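Long-range contacts in prolyl oligopeptidase (PDB 5N4B), which cleaves peptides after proline and also closes peptide precursors into macrocycles during biosynthesis of the amanitin toxins: residues A[337-342]-A[350-355]; A[273-278]-A[318-323]. The protein carries 1 engineered substitution. All blocks are in the same frame, centred on the assembly; numbering follows the deposited sequence.

Overall arrangement
Both contacts lie in the N-terminal beta-propeller, away from the catalytic site, with their centres about 14 Å apart. Contact 1 is made inside one blade, between the third strand, 337-342, and the outermost strand, 349-352, with its exposed residues all in 350-355. Contact 2 is more buried and joins two blades, setting strand 273-279 of one against strand 315-321 of the next. Backbone hydrogen bonds and a salt bridge hold contact 1; contact 2 has no direct hydrogen bond and relies on tyrosine side chains, an asparagine amide and a bridging water. They touch where V338 packs on I318 and D342 on S323.

Contact 1: residues A[337-342]-A[350-355]; sequences KVITID and IRDFIP
Strand 337-342 and residues 350-355 pair as the outer hairpin of a four-stranded antiparallel propeller blade, interrupted by a classic beta bulge in which F353 and I354 both face V338. T340 and R351 form a hydrogen-bonded pair, T340 N reaching R351 O at 2.8 Å. At the bulge V338 O receives two donors from the same face of its carbonyl plane: F353 N at 2.8 Å and I354 N at 3.2 Å, each tilted 24° from that plane. V338 N returns a bond to I354 O, so the pairing continues past the extra residue. The bulge lies next to a salt bridge between K337 and D352, whose side chains cross at about a right angle. Extended beyond CG, the lysine chain runs past the carboxylate, CD and CE both near OD1, and NZ meets D352 OD1 at 2.8 Å on its syn side, 21° out of the carboxylate plane. V338 uses its two methyls separately: CG1 lies at the edge of the F353 ring, 3.9 Å from CD2, while CG2 meets CB and CD1 of I354. In F353, CG anti to the backbone N (chi1 175°) lays the ring beside V338. I350 lies alongside two isoleucines, its CG2 against I339 CD1 and its CG1 against I341 CG1. F353 also forms edge-to-face pairs with Y326 and F373, and V338 packs on L362 and V365 of the following blade. On its other side strand 337-342 is bonded to strand 324-329, which leaves 349-352 as the edge strand. At the end of 337-342, D342 OD1 is hydrogen-bonded to S344 OG.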
ATOM      1  N   LYS A 337     -16.292  -8.682  12.128  1.00  8.06           N
ATOM      2  CA  LYS A 337     -17.745  -8.655  12.321  1.00  8.77           C
ATOM      3  C   LYS A 337     -18.154  -7.214  12.578  1.00  8.26           C
ATOM      4  O   LYS A 337     -17.309  -6.339  12.707  1.00  9.02           O
ATOM      5  CB  LYS A 337     -18.193  -9.554  13.478  1.00  9.73           C
ATOM      6  CG  LYS A 337     -17.684  -9.121  14.832  1.00 10.39           C
ATOM      7  CD  LYS A 337     -18.194  -9.983  15.948  1.00 12.04           C
ATOM      8  CE  LYS A 337     -17.584  -9.621  17.280  1.00 13.58           C
ATOM      9  NZ  LYS A 337     -18.225 -10.468  18.366  1.00 15.40           N
ATOM     10  N   VAL A 338     -19.448  -6.959  12.628  1.00  9.83           N
ATOM     11  CA  VAL A 338     -19.969  -5.647  13.015  1.00  9.74           C
ATOM     12  C   VAL A 338     -20.638  -5.787  14.358  1.00 10.11           C
ATOM     13  O   VAL A 338     -21.544  -6.633  14.512  1.00 10.17           O
ATOM     14  CB  VAL A 338     -20.967  -5.060  12.004  1.00  9.31           C
ATOM     15  CG1 VAL A 338     -21.468  -3.699  12.483  1.00 10.21           C
ATOM     16  CG2 VAL A 338     -20.376  -4.958  10.615  1.00 10.80           C
ATOM     17  N   ILE A 339     -20.243  -4.939  15.301  1.00 10.65           N
ATOM     18  CA  ILE A 339     -20.886  -4.839  16.590  1.00 10.02           C
ATOM     19  C   ILE A 339     -21.585  -3.486  16.701  1.00 11.00           C
ATOM     20  O   ILE A 339     -21.322  -2.536  15.956  1.00 11.77           O
ATOM     21  CB  ILE A 339     -19.904  -5.033  17.775  1.00 11.72           C
ATOM     22  CG1 ILE A 339     -18.839  -3.935  17.736  1.00 12.47           C
ATOM     23  CG2 ILE A 339     -19.279  -6.414  17.760  1.00 12.07           C
ATOM     24  CD1 ILE A 339     -18.000  -3.891  19.024  1.00 15.18           C
ATOM     25  N   THR A 340     -22.496  -3.396  17.669  1.00 11.96           N
ATOM     26  CA  THR A 340     -22.970  -2.122  18.168  1.00 13.97           C
ATOM     27  C   THR A 340     -22.519  -1.951  19.611  1.00 13.10           C
ATOM     28  O   THR A 340     -22.536  -2.905  20.393  1.00 15.06           O
ATOM     29  CB  THR A 340     -24.491  -2.007  18.067  1.00 15.22           C
ATOM     30  OG1 THR A 340     -25.143  -3.062  18.823  1.00 17.31           O
ATOM     31  CG2 THR A 340     -24.954  -2.024  16.601  1.00 16.54           C
ATOM     32  N   ILE A 341     -22.146  -0.710  19.963  1.00 17.95           N
ATOM     33  CA  ILE A 341     -21.849  -0.296  21.345  1.00 18.87           C
ATOM     34  C   ILE A 341     -22.851   0.810  21.632  1.00 22.46           C
ATOM     35  O   ILE A 341     -22.871   1.841  20.941  1.00 18.77           O
ATOM     36  CB  ILE A 341     -20.394   0.167  21.537  1.00 22.32           C
ATOM     37  CG1 ILE A 341     -19.378  -0.959  21.229  1.00 20.96           C
ATOM     38  CG2 ILE A 341     -20.191   0.668  22.987  1.00 22.83           C
ATOM     39  CD1 ILE A 341     -17.911  -0.634  21.420  1.00 24.57           C
ATOM     40  N   ASP A 342     -23.716   0.584  22.619  1.00 21.42           N
ATOM     41  CA  ASP A 342     -24.762   1.523  22.991  1.00 21.42           C
ATOM     42  C   ASP A 342     -24.241   2.427  24.113  1.00 25.29           C
ATOM     43  O   ASP A 342     -24.017   1.977  25.244  1.00 27.86           O
ATOM     44  CB  ASP A 342     -26.015   0.754  23.412  1.00 27.50           C
ATOM     45  CG  ASP A 342     -27.173   1.633  23.670  1.00 36.29           C
ATOM     46  OD1 ASP A 342     -26.984   2.835  23.940  1.00 30.15           O
ATOM     47  OD2 ASP A 342     -28.322   1.151  23.565  1.00 41.18           O
ATOM     48  N   ILE A 350     -22.757  -4.135  24.411  1.00 22.05           N
ATOM     49  CA  ILE A 350     -22.064  -4.588  23.185  1.00 21.92           C
ATOM     50  C   ILE A 350     -22.771  -5.823  22.629  1.00 20.00           C
ATOM     51  O   ILE A 350     -23.055  -6.768  23.378  1.00 23.22           O
ATOM     52  CB  ILE A 350     -20.573  -4.852  23.446  1.00 27.16           C
ATOM     53  CG1 ILE A 350     -19.938  -3.581  24.088  1.00 25.64           C
ATOM     54  CG2 ILE A 350     -19.864  -5.257  22.167  1.00 23.17           C
ATOM     55  CD1 ILE A 350     -18.416  -3.683  24.317  1.00 31.16           C
ATOM     56  N   ARG A 351     -23.145  -5.776  21.343  1.00 14.80           N
ATOM     57  CA  ARG A 351     -23.919  -6.806  20.665  1.00 13.91           C
ATOM     58  C   ARG A 351     -23.407  -6.986  19.244  1.00 13.36           C
ATOM     59  O   ARG A 351     -22.925  -6.032  18.637  1.00 14.54           O
ATOM     60  CB  ARG A 351     -25.395  -6.374  20.621  1.00 13.20           C
ATOM     61  CG  ARG A 351     -26.087  -6.494  21.941  1.00 14.65           C
ATOM     62  CD  ARG A 351     -27.462  -5.841  21.904  1.00 16.27           C
ATOM     63  NE  ARG A 351     -28.226  -6.171  23.098  1.00 17.44           N
ATOM     64  CZ  ARG A 351     -29.382  -5.622  23.405  1.00 21.78           C
ATOM     65  NH1 ARG A 351     -29.941  -4.696  22.622  1.00 25.92           N
ATOM     66  NH2 ARG A 351     -30.006  -6.088  24.487  1.00 24.21           N
ATOM     67  N   ASP A 352     -23.539  -8.176  18.713  1.00 12.89           N
ATOM     68  CA  ASP A 352     -23.236  -8.453  17.312  1.00 12.64           C
ATOM     69  C   ASP A 352     -24.390  -7.988  16.458  1.00 13.65           C
ATOM     70  O   ASP A 352     -25.544  -8.374  16.694  1.00 18.21           O
ATOM     71  CB  ASP A 352     -23.013  -9.940  17.042  1.00 13.56           C
ATOM     72  CG  ASP A 352     -21.736 -10.491  17.662  1.00 14.18           C
ATOM     73  OD1 ASP A 352     -20.885  -9.726  18.192  1.00 15.39           O
ATOM     74  OD2 ASP A 352     -21.578 -11.716  17.596  1.00 17.29           O
ATOM     75  N   PHE A 353     -24.111  -7.181  15.437  1.00 12.24           N
ATOM     76  CA  PHE A 353     -25.100  -6.763  14.452  1.00 12.49           C
ATOM     77  C   PHE A 353     -25.041  -7.624  13.204  1.00 12.81           C
ATOM     78  O   PHE A 353     -26.077  -8.115  12.731  1.00 12.94           O
ATOM     79  CB  PHE A 353     -24.906  -5.283  14.112  1.00 10.84           C
ATOM     80  CG  PHE A 353     -25.794  -4.764  13.004  1.00 11.43           C
ATOM     81  CD1 PHE A 353     -27.169  -4.692  13.188  1.00 13.85           C
ATOM     82  CD2 PHE A 353     -25.281  -4.305  11.811  1.00 12.33           C
ATOM     83  CE1 PHE A 353     -28.010  -4.189  12.194  1.00 15.28           C
ATOM     84  CE2 PHE A 353     -26.096  -3.823  10.817  1.00 12.57           C
ATOM     85  CZ  PHE A 353     -27.448  -3.757  10.984  1.00 14.01           C
ATOM     86  N   ILE A 354     -23.828  -7.796  12.654  1.00 12.41           N
ATOM     87  CA  ILE A 354     -23.573  -8.738  11.560  1.00 12.32           C
ATOM     88  C   ILE A 354     -22.555  -9.702  12.142  1.00 10.24           C
ATOM     89  O   ILE A 354     -21.425  -9.282  12.402  1.00 11.58           O
ATOM     90  CB  ILE A 354     -23.090  -8.053  10.277  1.00 11.72           C
ATOM     91  CG1 ILE A 354     -24.201  -7.192   9.717  1.00 12.90           C
ATOM     92  CG2 ILE A 354     -22.650  -9.143   9.270  1.00 13.90           C
ATOM     93  CD1 ILE A 354     -23.727  -6.287   8.588  1.00 15.57           C
ATOM     94  N   PRO A 355     -22.888 -10.958  12.374  1.00 11.28           N
ATOM     95  CA  PRO A 355     -21.961 -11.872  13.053  1.00 12.25           C
ATOM     96  C   PRO A 355     -20.764 -12.198  12.188  1.00 10.84           C
ATOM     97  O   PRO A 355     -20.809 -12.109  10.971  1.00 12.06           O
ATOM     98  CB  PRO A 355     -22.823 -13.123  13.308  1.00 15.35           C
ATOM     99  CG  PRO A 355     -23.938 -13.035  12.371  1.00 20.44           C
ATOM    100  CD  PRO A 355     -24.205 -11.564  12.124  1.00 13.96           C
TER

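Contact 2: residues A[273-278]-A[318-323]; sequences YLYLYQ and ITNHGS
Y273 and Y275, on strand 273-279, point their side chains at N320 and the turn that follows strand 315-321. The Y273 ring presents its edge: G322 O lies in the ring plane, 3.6 Å from CE2, and the N320 amide nitrogen ND2 is 3.8 Å from the same carbon. Beyond them the phenol oxygen OH touches S323 CA at 3.4 Å. The amide of N320 stands steeply to this ring, their planes 77° apart. With chi1 at 68°, N320 CG sits between its backbone N and carbonyl carbon, and from there ND2 gives a nearly straight hydrogen bond to a lone pair of G322 O at 2.8 Å, the acceptor lying almost in the amide plane. ND2 is also hydrogen-bonded to D270 OD2, so both the turn and the neighbouring blade help to fix the amide's rotation. Y275 lies beside the CB and OD1 side of N320, its OH 3.9 Å from CB. A water links the two side chains, 2.7 Å from Y275 OH and giving a hydrogen to N320 OD1 at 2.8 Å. Y277 continues the row of tyrosines, its OH hydrogen-bonded to D266 OD2 and I317 N. Side chains thus bridge strands of successive four-stranded sheets that share no backbone pairing here, the face-to-face blade packing of a beta-propeller.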
ATOM      1  N   TYR A 273     -20.498  13.154  17.567  1.00 15.43           N
ATOM      2  CA  TYR A 273     -19.352  12.455  18.125  1.00 14.91           C
ATOM      3  C   TYR A 273     -18.083  12.752  17.352  1.00 14.13           C
ATOM      4  O   TYR A 273     -18.089  12.922  16.124  1.00 15.02           O
ATOM      5  CB  TYR A 273     -19.582  10.941  18.114  1.00 15.74           C
ATOM      6  CG  TYR A 273     -20.652  10.458  19.026  1.00 17.36           C
ATOM      7  CD1 TYR A 273     -20.559  10.650  20.391  1.00 18.33           C
ATOM      8  CD2 TYR A 273     -21.720   9.748  18.519  1.00 20.60           C
ATOM      9  CE1 TYR A 273     -21.514  10.152  21.237  1.00 18.88           C
ATOM     10  CE2 TYR A 273     -22.722   9.260  19.356  1.00 24.78           C
ATOM     11  CZ  TYR A 273     -22.603   9.487  20.725  1.00 20.54           C
ATOM     12  OH  TYR A 273     -23.582   8.967  21.551  1.00 23.94           O
ATOM     13  N   LEU A 274     -17.011  12.815  18.110  1.00 14.45           N
ATOM     14  CA  LEU A 274     -15.639  12.775  17.631  1.00 13.91           C
ATOM     15  C   LEU A 274     -15.004  11.506  18.182  1.00 12.44           C
ATOM     16  O   LEU A 274     -15.026  11.257  19.393  1.00 13.97           O
ATOM     17  CB  LEU A 274     -14.880  14.002  18.136  1.00 16.54           C
ATOM     18  CG  LEU A 274     -13.369  14.045  17.917  1.00 16.97           C
ATOM     19  CD1 LEU A 274     -13.061  14.089  16.479  1.00 20.86           C
ATOM     20  CD2 LEU A 274     -12.803  15.272  18.646  1.00 21.37           C
ATOM     21  N   TYR A 275     -14.365  10.751  17.318  1.00 11.53           N
ATOM     22  CA  TYR A 275     -13.713   9.522  17.697  1.00 11.28           C
ATOM     23  C   TYR A 275     -12.211   9.651  17.586  1.00 13.42           C
ATOM     24  O   TYR A 275     -11.694  10.236  16.616  1.00 14.14           O
ATOM     25  CB  TYR A 275     -14.177   8.419  16.775  1.00 13.89           C
ATOM     26  CG  TYR A 275     -15.674   8.222  16.679  1.00 12.83           C
ATOM     27  CD1 TYR A 275     -16.407   7.605  17.705  1.00 14.52           C
ATOM     28  CD2 TYR A 275     -16.394   8.633  15.563  1.00 12.63           C
ATOM     29  CE1 TYR A 275     -17.758   7.412  17.603  1.00 15.86           C
ATOM     30  CE2 TYR A 275     -17.769   8.409  15.475  1.00 12.63           C
ATOM     31  CZ  TYR A 275     -18.426   7.799  16.508  1.00 13.53           C
ATOM     32  OH  TYR A 275     -19.778   7.598  16.367  1.00 15.97           O
ATOM     33  N   LEU A 276     -11.497   9.084  18.576  1.00 13.70           N
ATOM     34  CA  LEU A 276     -10.040   9.037  18.573  1.00 12.64           C
ATOM     35  C   LEU A 276      -9.579   7.604  18.612  1.00 12.93           C
ATOM     36  O   LEU A 276      -9.987   6.836  19.493  1.00 13.30           O
ATOM     37  CB  LEU A 276      -9.486   9.756  19.793  1.00 14.53           C
ATOM     38  CG  LEU A 276      -7.950   9.768  19.954  1.00 15.12           C
ATOM     39  CD1 LEU A 276      -7.287  10.686  18.982  1.00 14.63           C
ATOM     40  CD2 LEU A 276      -7.567  10.138  21.401  1.00 17.74           C
ATOM     41  N   TYR A 277      -8.735   7.259  17.661  1.00 11.16           N
ATOM     42  CA  TYR A 277      -8.077   5.972  17.613  1.00 10.66           C
ATOM     43  C   TYR A 277      -6.618   6.164  18.022  1.00 13.08           C
ATOM     44  O   TYR A 277      -5.991   7.189  17.708  1.00 12.43           O
ATOM     45  CB  TYR A 277      -8.065   5.403  16.203  1.00 11.48           C
ATOM     46  CG  TYR A 277      -9.415   5.316  15.509  1.00 11.36           C
ATOM     47  CD1 TYR A 277     -10.404   4.489  15.943  1.00 12.38           C
ATOM     48  CD2 TYR A 277      -9.640   6.026  14.364  1.00 13.63           C
ATOM     49  CE1 TYR A 277     -11.609   4.427  15.290  1.00 13.11           C
ATOM     50  CE2 TYR A 277     -10.850   5.956  13.702  1.00 12.02           C
ATOM     51  CZ  TYR A 277     -11.821   5.137  14.163  1.00 11.88           C
ATOM     52  OH  TYR A 277     -13.023   5.024  13.457  1.00 14.14           O
ATOM     53  N   GLN A 278      -6.076   5.205  18.757  1.00 13.04           N
ATOM     54  CA  GLN A 278      -4.656   5.169  19.104  1.00 11.96           C
ATOM     55  C   GLN A 278      -4.034   3.836  18.729  1.00 12.91           C
ATOM     56  O   GLN A 278      -4.628   2.773  18.950  1.00 13.22           O
ATOM     57  CB  GLN A 278      -4.408   5.400  20.584  1.00 14.52           C
ATOM     58  CG  GLN A 278      -5.181   6.619  21.130  1.00 15.34           C
ATOM     59  CD  GLN A 278      -4.850   6.977  22.547  1.00 16.50           C
ATOM     60  OE1 GLN A 278      -3.690   6.903  22.985  1.00 18.06           O
ATOM     61  NE2 GLN A 278      -5.877   7.361  23.282  1.00 17.96           N
ATOM     62  N   ILE A 318     -18.146   2.566  11.778  1.00  9.13           N
ATOM     63  CA  ILE A 318     -18.945   2.614  10.544  1.00  8.63           C
ATOM     64  C   ILE A 318     -19.882   3.814  10.577  1.00 10.80           C
ATOM     65  O   ILE A 318     -19.839   4.675   9.694  1.00 13.60           O
ATOM     66  CB  ILE A 318     -19.763   1.316  10.367  1.00  9.12           C
ATOM     67  CG1 ILE A 318     -18.838   0.118  10.315  1.00  9.84           C
ATOM     68  CG2 ILE A 318     -20.645   1.434   9.127  1.00 10.33           C
ATOM     69  CD1 ILE A 318     -19.507  -1.183  10.630  1.00 11.74           C
ATOM     70  N   THR A 319     -20.725   3.898  11.584  1.00  9.43           N
ATOM     71  CA  THR A 319     -21.670   5.003  11.723  1.00 12.04           C
ATOM     72  C   THR A 319     -22.293   4.946  13.111  1.00 13.05           C
ATOM     73  O   THR A 319     -21.941   4.093  13.931  1.00 11.74           O
ATOM     74  CB  THR A 319     -22.718   4.976  10.621  1.00 13.20           C
ATOM     75  OG1 THR A 319     -23.335   6.294  10.615  1.00 18.11           O
ATOM     76  CG2 THR A 319     -23.791   3.922  10.787  1.00 14.90           C
ATOM     77  N   ASN A 320     -23.277   5.803  13.348  1.00 12.56           N
ATOM     78  CA  ASN A 320     -24.052   5.740  14.579  1.00 12.73           C
ATOM     79  C   ASN A 320     -25.465   6.152  14.240  1.00 15.59           C
ATOM     80  O   ASN A 320     -25.707   6.939  13.327  1.00 16.06           O
ATOM     81  CB  ASN A 320     -23.517   6.661  15.677  1.00 13.70           C
ATOM     82  CG  ASN A 320     -23.689   8.094  15.331  1.00 14.94           C
ATOM     83  OD1 ASN A 320     -23.059   8.562  14.406  1.00 14.58           O
ATOM     84  ND2 ASN A 320     -24.533   8.808  16.063  1.00 16.90           N
ATOM     85  N   HIS A 321     -26.417   5.641  15.019  1.00 15.84           N
ATOM     86  CA  HIS A 321     -27.792   6.125  15.021  1.00 17.42           C
ATOM     87  C   HIS A 321     -28.068   6.509  16.467  1.00 18.48           C
ATOM     88  O   HIS A 321     -28.172   5.647  17.345  1.00 18.97           O
ATOM     89  CB  HIS A 321     -28.781   5.094  14.442  1.00 21.05           C
ATOM     90  CG  HIS A 321     -28.521   4.762  13.006  1.00 21.14           C
ATOM     91  ND1 HIS A 321     -28.501   5.713  12.015  1.00 28.72           N
ATOM     92  CD2 HIS A 321     -28.287   3.576  12.395  1.00 26.88           C
ATOM     93  CE1 HIS A 321     -28.233   5.132  10.854  1.00 26.17           C
ATOM     94  NE2 HIS A 321     -28.100   3.836  11.056  1.00 28.78           N
ATOM     95  N   GLY A 322     -28.135   7.799  16.743  1.00 21.10           N
ATOM     96  CA  GLY A 322     -28.174   8.223  18.129  1.00 20.38           C
ATOM     97  C   GLY A 322     -26.967   7.716  18.871  1.00 20.65           C
ATOM     98  O   GLY A 322     -25.842   7.772  18.371  1.00 19.94           O
ATOM     99  N   SER A 323     -27.183   7.174  20.069  1.00 20.30           N
ATOM    100  CA  SER A 323     -26.079   6.693  20.888  1.00 20.72           C
ATOM    101  C   SER A 323     -25.657   5.251  20.555  1.00 15.79           C
ATOM    102  O   SER A 323     -24.785   4.717  21.242  1.00 18.77           O
ATOM    103  CB  SER A 323     -26.445   6.804  22.378  1.00 26.21           C
ATOM    104  OG  SER A 323     -27.676   6.184  22.603  1.00 37.46           O
TER
HETATM  105  O   HOH W   1     -20.555   7.502  13.803  1.00 11.80           O